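Local coordinates for manganese lipoxygenase (Gaeumannomyces graminis, PDB 5FX8), which oxidises linoleic and alpha-linolenic acids to 11S- and 13R-hydroperoxy fatty acids, using a manganese-bound water as the catalytic base, at residues A[68-73]-A[86-91]; A[94-99]-A[324-329]; A[302-307]-A[437-442]. All blocks are in the same frame, centred on the assembly; numbering follows the deposited sequence.

Contact 1. Residues A[68-73]-A[86-91]. With NAG (2-acetamido-2-deoxy-beta-D-glucopyranose), chain J.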
loop_
_atom_site.group_PDB
_atom_site.type_symbol
_atom_site.label_atom_id
_atom_site.label_comp_id
_atom_site.label_asym_id
_atom_site.label_seq_id
_atom_site.Cartn_x
_atom_site.Cartn_y
_atom_site.Cartn_z
ATOM N N GLU A 68 -14.157 18.777 22.871
ATOM C CA GLU A 68 -13.900 20.188 22.645
ATOM C C GLU A 68 -12.721 20.428 21.722
ATOM O O GLU A 68 -12.605 21.512 21.164
ATOM C CB GLU A 68 -13.652 20.917 23.966
ATOM C CG GLU A 68 -14.901 21.218 24.763
ATOM C CD GLU A 68 -14.616 21.858 26.119
ATOM O OE1 GLU A 68 -13.807 21.313 26.914
ATOM O OE2 GLU A 68 -15.221 22.919 26.383
ATOM N N LEU A 69 -11.855 19.455 21.541
ATOM C CA LEU A 69 -10.611 19.686 20.848
ATOM C C LEU A 69 -10.473 18.887 19.566
ATOM O O LEU A 69 -9.584 19.193 18.768
ATOM C CB LEU A 69 -9.425 19.379 21.772
ATOM C CG LEU A 69 -9.458 20.006 23.162
ATOM C CD1 LEU A 69 -8.309 19.530 24.010
ATOM C CD2 LEU A 69 -9.364 21.448 23.000
ATOM N N PHE A 70 -11.317 17.880 19.344
ATOM C CA PHE A 70 -11.281 17.071 18.131
ATOM C C PHE A 70 -12.591 17.280 17.384
ATOM O O PHE A 70 -13.619 16.718 17.749
ATOM C CB PHE A 70 -11.037 15.638 18.498
ATOM C CG PHE A 70 -10.905 14.709 17.356
ATOM C CD1 PHE A 70 -12.024 14.193 16.712
ATOM C CD2 PHE A 70 -9.661 14.243 16.993
ATOM C CE1 PHE A 70 -11.883 13.270 15.680
ATOM C CE2 PHE A 70 -9.519 13.332 15.970
ATOM C CZ PHE A 70 -10.629 12.842 15.315
ATOM N N LEU A 71 -12.550 18.092 16.332
ATOM C CA LEU A 71 -13.737 18.643 15.696
ATOM C C LEU A 71 -13.868 18.129 14.279
ATOM O O LEU A 71 -12.896 17.704 13.654
ATOM C CB LEU A 71 -13.699 20.175 15.689
ATOM C CG LEU A 71 -13.393 20.856 17.041
ATOM C CD1 LEU A 71 -13.259 22.332 16.905
ATOM C CD2 LEU A 71 -14.472 20.606 18.011
ATOM N N TYR A 72 -15.096 18.165 13.783
ATOM C CA TYR A 72 -15.355 17.829 12.396
ATOM C C TYR A 72 -15.008 19.026 11.535
ATOM O O TYR A 72 -15.601 20.095 11.698
ATOM C CB TYR A 72 -16.812 17.449 12.185
ATOM C CG TYR A 72 -17.250 16.234 12.923
ATOM C CD1 TYR A 72 -16.635 15.020 12.709
ATOM C CD2 TYR A 72 -18.289 16.295 13.820
ATOM C CE1 TYR A 72 -17.031 13.915 13.385
ATOM C CE2 TYR A 72 -18.684 15.212 14.483
ATOM C CZ TYR A 72 -18.052 14.024 14.266
ATOM O OH TYR A 72 -18.464 12.930 14.952
ATOM N N GLY A 73 -14.078 18.845 10.603
ATOM C CA GLY A 73 -13.687 19.903 9.706
ATOM C C GLY A 73 -14.155 19.641 8.295
ATOM O O GLY A 73 -14.704 18.590 7.985
ATOM N N GLY A 86 -9.436 21.083 14.773
ATOM C CA GLY A 86 -9.282 21.362 16.188
ATOM C C GLY A 86 -7.873 21.080 16.672
ATOM O O GLY A 86 -7.051 20.484 15.984
ATOM N N GLU A 87 -7.573 21.511 17.889
ATOM C CA GLU A 87 -6.228 21.289 18.410
ATOM C C GLU A 87 -5.881 19.810 18.470
ATOM O O GLU A 87 -4.775 19.402 18.105
ATOM C CB GLU A 87 -6.094 21.904 19.792
ATOM C CG GLU A 87 -4.709 21.817 20.362
ATOM C CD GLU A 87 -4.666 22.322 21.767
ATOM O OE1 GLU A 87 -5.654 22.945 22.201
ATOM O OE2 GLU A 87 -3.656 22.087 22.447
ATOM N N LEU A 88 -6.808 18.987 18.946
ATOM C CA LEU A 88 -6.488 17.576 19.084
ATOM C C LEU A 88 -6.527 16.872 17.736
ATOM O O LEU A 88 -5.700 15.996 17.471
ATOM C CB LEU A 88 -7.426 16.921 20.091
ATOM C CG LEU A 88 -7.269 15.424 20.345
ATOM C CD1 LEU A 88 -5.881 15.100 20.746
ATOM C CD2 LEU A 88 -8.255 14.943 21.404
ATOM N N GLY A 89 -7.435 17.279 16.852
ATOM C CA GLY A 89 -7.504 16.656 15.547
ATOM C C GLY A 89 -6.319 17.017 14.686
ATOM O O GLY A 89 -5.862 16.221 13.863
ATOM N N ASN A 90 -5.798 18.217 14.870
ATOM C CA ASN A 90 -4.571 18.573 14.189
ATOM C C ASN A 90 -3.371 17.865 14.806
ATOM O O ASN A 90 -2.469 17.440 14.083
ATOM C CB ASN A 90 -4.400 20.083 14.194
ATOM C CG ASN A 90 -3.110 20.504 13.558
ATOM O OD1 ASN A 90 -2.160 20.868 14.256
ATOM N ND2 ASN A 90 -3.044 20.420 12.229
ATOM N N ASN A 91 -3.337 17.710 16.128
ATOM C CA ASN A 91 -2.244 16.943 16.715
ATOM C C ASN A 91 -2.229 15.516 16.188
ATOM O O ASN A 91 -1.164 14.976 15.869
ATOM C CB ASN A 91 -2.336 16.944 18.232
ATOM C CG ASN A 91 -1.697 18.164 18.850
ATOM O OD1 ASN A 91 -1.603 19.215 18.228
ATOM N ND2 ASN A 91 -1.262 18.031 20.085
HETATM C C1 NAG J . -0.648 19.106 20.810
HETATM C C2 NAG J . -1.142 19.069 22.252
HETATM C C3 NAG J . -0.415 20.120 23.097
HETATM C C4 NAG J . 1.098 19.976 22.953
HETATM C C5 NAG J . 1.502 19.930 21.478
HETATM C C6 NAG J . 2.965 19.595 21.271
HETATM C C7 NAG J . -3.446 18.230 22.548
HETATM C C8 NAG J . -2.845 16.865 22.675
HETATM N N2 NAG J . -2.588 19.240 22.338
HETATM O O3 NAG J . -0.791 19.946 24.457
HETATM O O4 NAG J . 1.785 21.054 23.584
HETATM O O5 NAG J . 0.749 18.921 20.785
HETATM O O6 NAG J . 3.236 18.211 21.475
HETATM O O7 NAG J . -4.660 18.412 22.632
#

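Contact 2. Residues A[94-99]-A[324-329]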
loop_
_atom_site.group_PDB
_atom_site.type_symbol
_atom_site.label_atom_id
_atom_site.label_comp_id
_atom_site.label_asym_id
_atom_site.label_seq_id
_atom_site.Cartn_x
_atom_site.Cartn_y
_atom_site.Cartn_z
ATOM N N ALA A 94 -1.051 15.492 12.568
ATOM C CA ALA A 94 0.373 15.727 12.424
ATOM C C ALA A 94 1.194 14.548 12.924
ATOM O O ALA A 94 2.255 14.244 12.367
ATOM C CB ALA A 94 0.755 17.002 13.159
ATOM N N ARG A 95 0.740 13.882 13.982
ATOM C CA ARG A 95 1.414 12.661 14.409
ATOM C C ARG A 95 1.391 11.612 13.314
ATOM O O ARG A 95 2.406 10.957 13.057
ATOM C CB ARG A 95 0.765 12.111 15.673
ATOM C CG ARG A 95 1.363 10.791 16.123
ATOM C CD ARG A 95 0.350 9.977 16.864
ATOM N NE ARG A 95 -0.832 9.723 16.044
ATOM C CZ ARG A 95 -2.000 9.332 16.540
ATOM N NH1 ARG A 95 -2.140 9.171 17.850
ATOM N NH2 ARG A 95 -3.034 9.119 15.742
ATOM N N ASP A 96 0.241 11.453 12.646
ATOM C CA ASP A 96 0.132 10.473 11.572
ATOM C C ASP A 96 1.004 10.849 10.390
ATOM O O ASP A 96 1.618 9.980 9.771
ATOM C CB ASP A 96 -1.313 10.335 11.120
ATOM C CG ASP A 96 -2.132 9.501 12.051
ATOM O OD1 ASP A 96 -1.629 9.162 13.123
ATOM O OD2 ASP A 96 -3.293 9.195 11.738
ATOM N N VAL A 97 1.045 12.130 10.033
ATOM C CA VAL A 97 1.920 12.521 8.945
ATOM C C VAL A 97 3.378 12.250 9.298
ATOM O O VAL A 97 4.160 11.812 8.455
ATOM C CB VAL A 97 1.647 13.993 8.573
ATOM C CG1 VAL A 97 2.709 14.529 7.604
ATOM C CG2 VAL A 97 0.289 14.068 7.959
ATOM N N LEU A 98 3.759 12.466 10.546
ATOM C CA LEU A 98 5.122 12.157 10.957
ATOM C C LEU A 98 5.445 10.668 10.800
ATOM O O LEU A 98 6.483 10.296 10.227
ATOM C CB LEU A 98 5.299 12.590 12.398
ATOM C CG LEU A 98 6.643 13.172 12.739
ATOM C CD1 LEU A 98 6.936 14.371 11.826
ATOM C CD2 LEU A 98 6.577 13.568 14.179
ATOM N N LEU A 99 4.576 9.806 11.327
ATOM C CA LEU A 99 4.775 8.370 11.184
ATOM C C LEU A 99 4.863 7.962 9.718
ATOM O O LEU A 99 5.754 7.200 9.327
ATOM C CB LEU A 99 3.647 7.630 11.892
ATOM C CG LEU A 99 3.615 7.749 13.410
ATOM C CD1 LEU A 99 2.291 7.248 13.993
ATOM C CD2 LEU A 99 4.792 7.001 13.974
ATOM N N GLN A 324 -2.031 5.431 11.237
ATOM C CA GLN A 324 -1.541 6.397 10.266
ATOM C C GLN A 324 -2.603 6.909 9.311
ATOM O O GLN A 324 -2.255 7.581 8.347
ATOM C CB GLN A 324 -0.373 5.827 9.457
ATOM C CG GLN A 324 0.838 5.527 10.269
ATOM C CD GLN A 324 2.035 5.222 9.413
ATOM O OE1 GLN A 324 2.082 5.596 8.263
ATOM N NE2 GLN A 324 3.011 4.548 9.974
ATOM N N ALA A 325 -3.888 6.618 9.526
ATOM C CA ALA A 325 -4.853 6.855 8.451
ATOM C C ALA A 325 -5.001 8.333 8.142
ATOM O O ALA A 325 -5.306 8.691 7.011
ATOM C CB ALA A 325 -6.223 6.266 8.776
ATOM N N TYR A 326 -4.779 9.197 9.119
ATOM C CA TYR A 326 -5.041 10.610 8.938
ATOM C C TYR A 326 -3.945 11.327 8.177
ATOM O O TYR A 326 -4.012 12.548 8.007
ATOM C CB TYR A 326 -5.259 11.250 10.282
ATOM C CG TYR A 326 -6.556 10.833 10.885
ATOM C CD1 TYR A 326 -7.742 11.136 10.256
ATOM C CD2 TYR A 326 -6.598 10.157 12.081
ATOM C CE1 TYR A 326 -8.918 10.794 10.799
ATOM C CE2 TYR A 326 -7.774 9.798 12.631
ATOM C CZ TYR A 326 -8.939 10.122 11.983
ATOM O OH TYR A 326 -10.148 9.796 12.519
ATOM N N ALA A 327 -2.952 10.585 7.722
ATOM C CA ALA A 327 -1.928 11.113 6.862
ATOM C C ALA A 327 -2.334 11.138 5.398
ATOM O O ALA A 327 -1.823 11.973 4.657
ATOM C CB ALA A 327 -0.650 10.298 7.032
ATOM N N ILE A 328 -3.269 10.295 4.968
ATOM C CA ILE A 328 -3.448 10.082 3.535
ATOM C C ILE A 328 -4.030 11.322 2.861
ATOM O O ILE A 328 -3.603 11.690 1.764
ATOM C CB ILE A 328 -4.296 8.823 3.263
ATOM C CG1 ILE A 328 -3.668 7.599 3.930
ATOM C CG2 ILE A 328 -4.391 8.546 1.771
ATOM C CD1 ILE A 328 -2.270 7.323 3.517
ATOM N N ARG A 329 -4.995 11.992 3.484
ATOM C CA ARG A 329 -5.513 13.209 2.860
ATOM C C ARG A 329 -4.485 14.350 2.828
ATOM O O ARG A 329 -4.296 14.952 1.758
ATOM C CB ARG A 329 -6.833 13.606 3.527
ATOM C CG ARG A 329 -7.944 12.624 3.215
ATOM C CD ARG A 329 -9.338 13.243 3.284
ATOM N NE ARG A 329 -10.194 12.636 4.310
ATOM C CZ ARG A 329 -11.449 12.984 4.555
ATOM N NH1 ARG A 329 -12.026 13.934 3.852
ATOM N NH2 ARG A 329 -12.123 12.377 5.501
#

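Contact 3. Residues A[302-307]-A[437-442]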
loop_
_atom_site.group_PDB
_atom_site.type_symbol
_atom_site.label_atom_id
_atom_site.label_comp_id
_atom_site.label_asym_id
_atom_site.label_seq_id
_atom_site.Cartn_x
_atom_site.Cartn_y
_atom_site.Cartn_z
ATOM N N GLU A 302 -13.747 8.958 13.385
ATOM C CA GLU A 302 -13.912 10.271 14.006
ATOM C C GLU A 302 -15.063 10.250 14.989
ATOM O O GLU A 302 -14.955 10.719 16.138
ATOM C CB GLU A 302 -14.183 11.339 12.944
ATOM C CG GLU A 302 -13.001 11.723 12.152
ATOM C CD GLU A 302 -13.307 12.661 11.019
ATOM O OE1 GLU A 302 -13.807 13.786 11.227
ATOM O OE2 GLU A 302 -13.021 12.267 9.892
ATOM N N ALA A 303 -16.199 9.737 14.520
ATOM C CA ALA A 303 -17.362 9.654 15.371
ATOM C C ALA A 303 -17.053 8.819 16.613
ATOM O O ALA A 303 -17.427 9.204 17.727
ATOM C CB ALA A 303 -18.529 9.109 14.551
ATOM N N ALA A 304 -16.293 7.720 16.456
ATOM C CA ALA A 304 -15.924 6.915 17.620
ATOM C C ALA A 304 -15.016 7.680 18.574
ATOM O O ALA A 304 -15.216 7.641 19.790
ATOM C CB ALA A 304 -15.257 5.605 17.198
ATOM N N PHE A 305 -13.995 8.353 18.053
ATOM C CA PHE A 305 -13.061 9.054 18.931
ATOM C C PHE A 305 -13.760 10.135 19.745
ATOM O O PHE A 305 -13.405 10.371 20.896
ATOM C CB PHE A 305 -11.928 9.649 18.099
ATOM C CG PHE A 305 -10.746 10.101 18.890
ATOM C CD1 PHE A 305 -9.854 9.194 19.413
ATOM C CD2 PHE A 305 -10.495 11.451 19.063
ATOM C CE1 PHE A 305 -8.763 9.625 20.111
ATOM C CE2 PHE A 305 -9.401 11.889 19.752
ATOM C CZ PHE A 305 -8.535 10.994 20.273
ATOM N N ARG A 306 -14.771 10.765 19.175
ATOM C CA ARG A 306 -15.576 11.745 19.891
ATOM C C ARG A 306 -16.548 11.165 20.925
ATOM O O ARG A 306 -17.237 11.949 21.579
ATOM C CB ARG A 306 -16.360 12.582 18.878
ATOM C CG ARG A 306 -15.460 13.446 18.024
ATOM C CD ARG A 306 -16.246 14.333 17.149
ATOM N NE ARG A 306 -17.364 14.914 17.867
ATOM C CZ ARG A 306 -17.318 16.054 18.543
ATOM N NH1 ARG A 306 -16.199 16.765 18.595
ATOM N NH2 ARG A 306 -18.400 16.480 19.162
ATOM N N THR A 307 -16.627 9.845 21.120
ATOM C CA THR A 307 -17.699 9.279 21.941
ATOM C C THR A 307 -17.245 8.122 22.828
ATOM O O THR A 307 -17.697 8.005 23.966
ATOM C CB THR A 307 -18.861 8.778 21.073
ATOM O OG1 THR A 307 -18.351 7.964 20.005
ATOM C CG2 THR A 307 -19.713 9.904 20.537
ATOM N N GLN A 437 -23.437 3.308 22.261
ATOM C CA GLN A 437 -24.668 3.896 21.754
ATOM C C GLN A 437 -24.463 5.343 21.346
ATOM O O GLN A 437 -25.066 5.812 20.379
ATOM C CB GLN A 437 -25.772 3.790 22.804
ATOM C CG GLN A 437 -26.165 2.369 23.217
ATOM C CD GLN A 437 -26.432 1.357 22.073
ATOM O OE1 GLN A 437 -27.028 1.664 21.049
ATOM N NE2 GLN A 437 -26.022 0.133 22.293
ATOM N N ASN A 438 -23.609 6.065 22.060
ATOM C CA ASN A 438 -23.279 7.420 21.635
ATOM C C ASN A 438 -22.528 7.408 20.325
ATOM O O ASN A 438 -22.793 8.231 19.458
ATOM C CB ASN A 438 -22.457 8.139 22.690
ATOM C CG ASN A 438 -23.285 8.584 23.827
ATOM O OD1 ASN A 438 -24.499 8.531 23.752
ATOM N ND2 ASN A 438 -22.651 9.011 24.901
ATOM N N TRP A 439 -21.574 6.499 20.168
ATOM C CA TRP A 439 -20.897 6.361 18.887
ATOM C C TRP A 439 -21.894 6.196 17.754
ATOM O O TRP A 439 -21.736 6.795 16.692
ATOM C CB TRP A 439 -19.946 5.176 18.942
ATOM C CG TRP A 439 -19.263 4.861 17.706
ATOM C CD1 TRP A 439 -18.908 5.725 16.728
ATOM C CD2 TRP A 439 -18.828 3.573 17.283
ATOM N NE1 TRP A 439 -18.264 5.063 15.721
ATOM C CE2 TRP A 439 -18.206 3.734 16.031
ATOM C CE3 TRP A 439 -18.897 2.298 17.839
ATOM C CZ2 TRP A 439 -17.654 2.667 15.324
ATOM C CZ3 TRP A 439 -18.358 1.242 17.136
ATOM C CH2 TRP A 439 -17.747 1.431 15.888
ATOM N N ILE A 440 -22.927 5.386 17.954
ATOM C CA ILE A 440 -23.851 5.143 16.853
ATOM C C ILE A 440 -24.680 6.386 16.573
ATOM O O ILE A 440 -24.878 6.777 15.418
ATOM C CB ILE A 440 -24.735 3.928 17.149
ATOM C CG1 ILE A 440 -23.865 2.741 17.531
ATOM C CG2 ILE A 440 -25.584 3.603 15.956
ATOM C CD1 ILE A 440 -22.934 2.339 16.474
ATOM N N ALA A 441 -25.168 7.029 17.626
ATOM C CA ALA A 441 -25.927 8.259 17.448
ATOM C C ALA A 441 -25.073 9.354 16.797
ATOM O O ALA A 441 -25.537 10.089 15.924
ATOM C CB ALA A 441 -26.476 8.695 18.804
ATOM N N GLU A 442 -23.820 9.464 17.213
ATOM C CA GLU A 442 -22.887 10.442 16.675
ATOM C C GLU A 442 -22.606 10.177 15.207
ATOM O O GLU A 442 -22.497 11.111 14.404
ATOM C CB GLU A 442 -21.595 10.393 17.494
ATOM C CG GLU A 442 -20.451 11.256 17.035
ATOM C CD GLU A 442 -20.436 12.631 17.678
ATOM O OE1 GLU A 442 -21.076 12.799 18.738
ATOM O OE2 GLU A 442 -19.757 13.543 17.134
HETATM O O HOH W 1 -20.708 15.997 17.641
HETATM O O HOH W 2 -20.161 8.755 25.232
#

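Contact 1. Residues A[68-73]-A[86-91]
The ring of Phe70 leans obliquely on the backbone of Gly89, its CD2 coming to 3.5 Å from Gly89 CA; beyond this pair, the same ring meets that of Phe305 with the planes at about 50°. The second flat group is the carboxylate of Glu87, whose OE2 turns to the sugar while OE1 lies beside the Leu69 methyl CD2. The setting is a beta hairpin set between two helices: helix 56-69 runs into strand 71-73, which pairs antiparallel with strand 83-85, and the chain then enters helix 86-124. The hairpin's return brings Leu69 O and the start of that helix together. Leu69 O accepts a hydrogen bond of 2.8 Å from Leu88 N and a weak one from Gly89 N, while Gly86 CA stands 3.4 Å from the same oxygen in a CA-H...O contact. Gly86 has a positive phi, and a CB there would collide with Leu69 O; Gly89, equally bare, lets Phe70 come right up to the helix backbone. Leu88 packs against both Leu69 and Phe70: its CB touches Leu69 CB at 3.6 Å, and its CD2 meets Phe70 CB at 4.1 Å. With CG anti to the backbone N (chi1 -177°), Phe70 carries its ring to the backbone of Gly89. At the outer end the Glu87 chain is extended and runs alongside Leu69, reaching the N-linked sugar. Asn91 ND2 is bonded covalently to C1 of the NAG, and the acetamido N2 of that sugar donates to Glu87 OE2 over 3.0 Å at 168°.

Contact 2. Residues A[94-99]-A[324-329]
Asp96 reaches from helix 86-124 into the turn at 324-327, where its OD2 accepts the backbone N-H of Tyr326 through the anti lone pair at 3.0 Å. Its CG stands anti to its own carbonyl carbon (chi1 -78°), which aims the carboxylate toward that turn. The carboxylate plane lies only 18° from that of the Tyr326 ring, and OD2 sits near the ring plane at its edge, 3.5 Å from Tyr326 CD2. The other oxygen, OD1, is gripped side-on by Arg95: NE at 3.1 Å and NH2 at 3.0 Å both approach it from one face of the carboxylate. Both oxygens are thus tied, fixing the rotation of the group, and the arginine probably stabilises its negative charge in this buried setting. The phenol end of Tyr326 belongs elsewhere, its OH bonding to His301 ND1. The extended side chain of Gln324 (chi2 -169°) runs over Leu99, with NE2 3.7 Å from Leu99 CB before that amide nitrogen bonds to Asp103. Ala327 CB rests 3.6 Å from Asp96 O, with Val97 CG2 beside it. The contact docks helix 86-124 onto the turn leading to helix 328-336 in the helix-rich lipoxygenase fold, near the manganese site: the side chain of Ala325, in the same turn, is about 6 Å from that of the metal ligand His294.

Contact 3. Residues A[302-307]-A[437-442]
Arg306 NE donates to Glu442 OE2 in a salt bridge of 2.9 Å, with an N-H...O angle of 159°. The oxygen lies close to the guanidinium plane, at its edge, but the nitrogen comes from above the carboxylate, 42° out of its plane. The arginine chain bends at chi3 and the glutamate at chi2, and the two side chains cross at about a right angle. A water doubles the link, donating a hydrogen bond to Glu442 OE2 and accepting a weak one from Arg306 NH2. Each charge also has further partners: Tyr72 OH bonds to Glu442 OE2, Arg67 NH1 pairs with OE1, and Arg306 NH1 is held by the carbonyl of Phe70. A second water donates to Thr307 O and may bridge it to Asn438 ND2, though the leg to Asn438 is doubtful.

All this happens where helix 268-305 ends. It is the long helix of the lipoxygenase fold that carries the manganese ligands His290 and His294 further back, and here its terminal turn lies against helix 434-444. Just past the helix end, Thr307 OG1, placed between backbone N and carbonyl carbon (chi1 49°), donates back to Ala303 O at 2.8 Å, while its CG2 faces the other helix, 3.6 Å from Glu442 CB and 3.9 Å from Asn438 CB. The same OG1 lies near the CA and CB of Trp439.

Farther along, the indole of Trp439 is sandwiched. Ala304 CB sits over one face in a CH-pi contact, 3.6 Å from the centroid of the five-membered ring, and Ile440 CD1 covers the opposite face toward the rim. The indole NE1 bonds to Val300 O, one turn back from Ala304. Ala303 CB touches both Trp439 CD1 and Glu442 CG, 3.8 Å from the latter.

The three contacts lie on the same side of the chain's centre within the lipoxygenase fold. Contact 1 closes before the others open; contacts 2 and 3 cross, since segment 302-307 falls between 94-99 and 324-329. The centre of contact 1 is about 14 Å from that of contact 2 and about 15 Å from that of contact 3; the centres of contacts 2 and 3 are about 21 Å apart. Helix 86-124 serves both contact 1 and contact 2, while contact 3 lies at the end of helix 268-305. Segment 68-73 sits in the middle, packing Phe70 near Tyr326. Its probable hydrogen bonds, Phe70 O with Arg306 NH1 and Tyr72 OH with Glu442 OE2, tie the hairpin to the metal-bearing helix 268-305 and to helix 434-444.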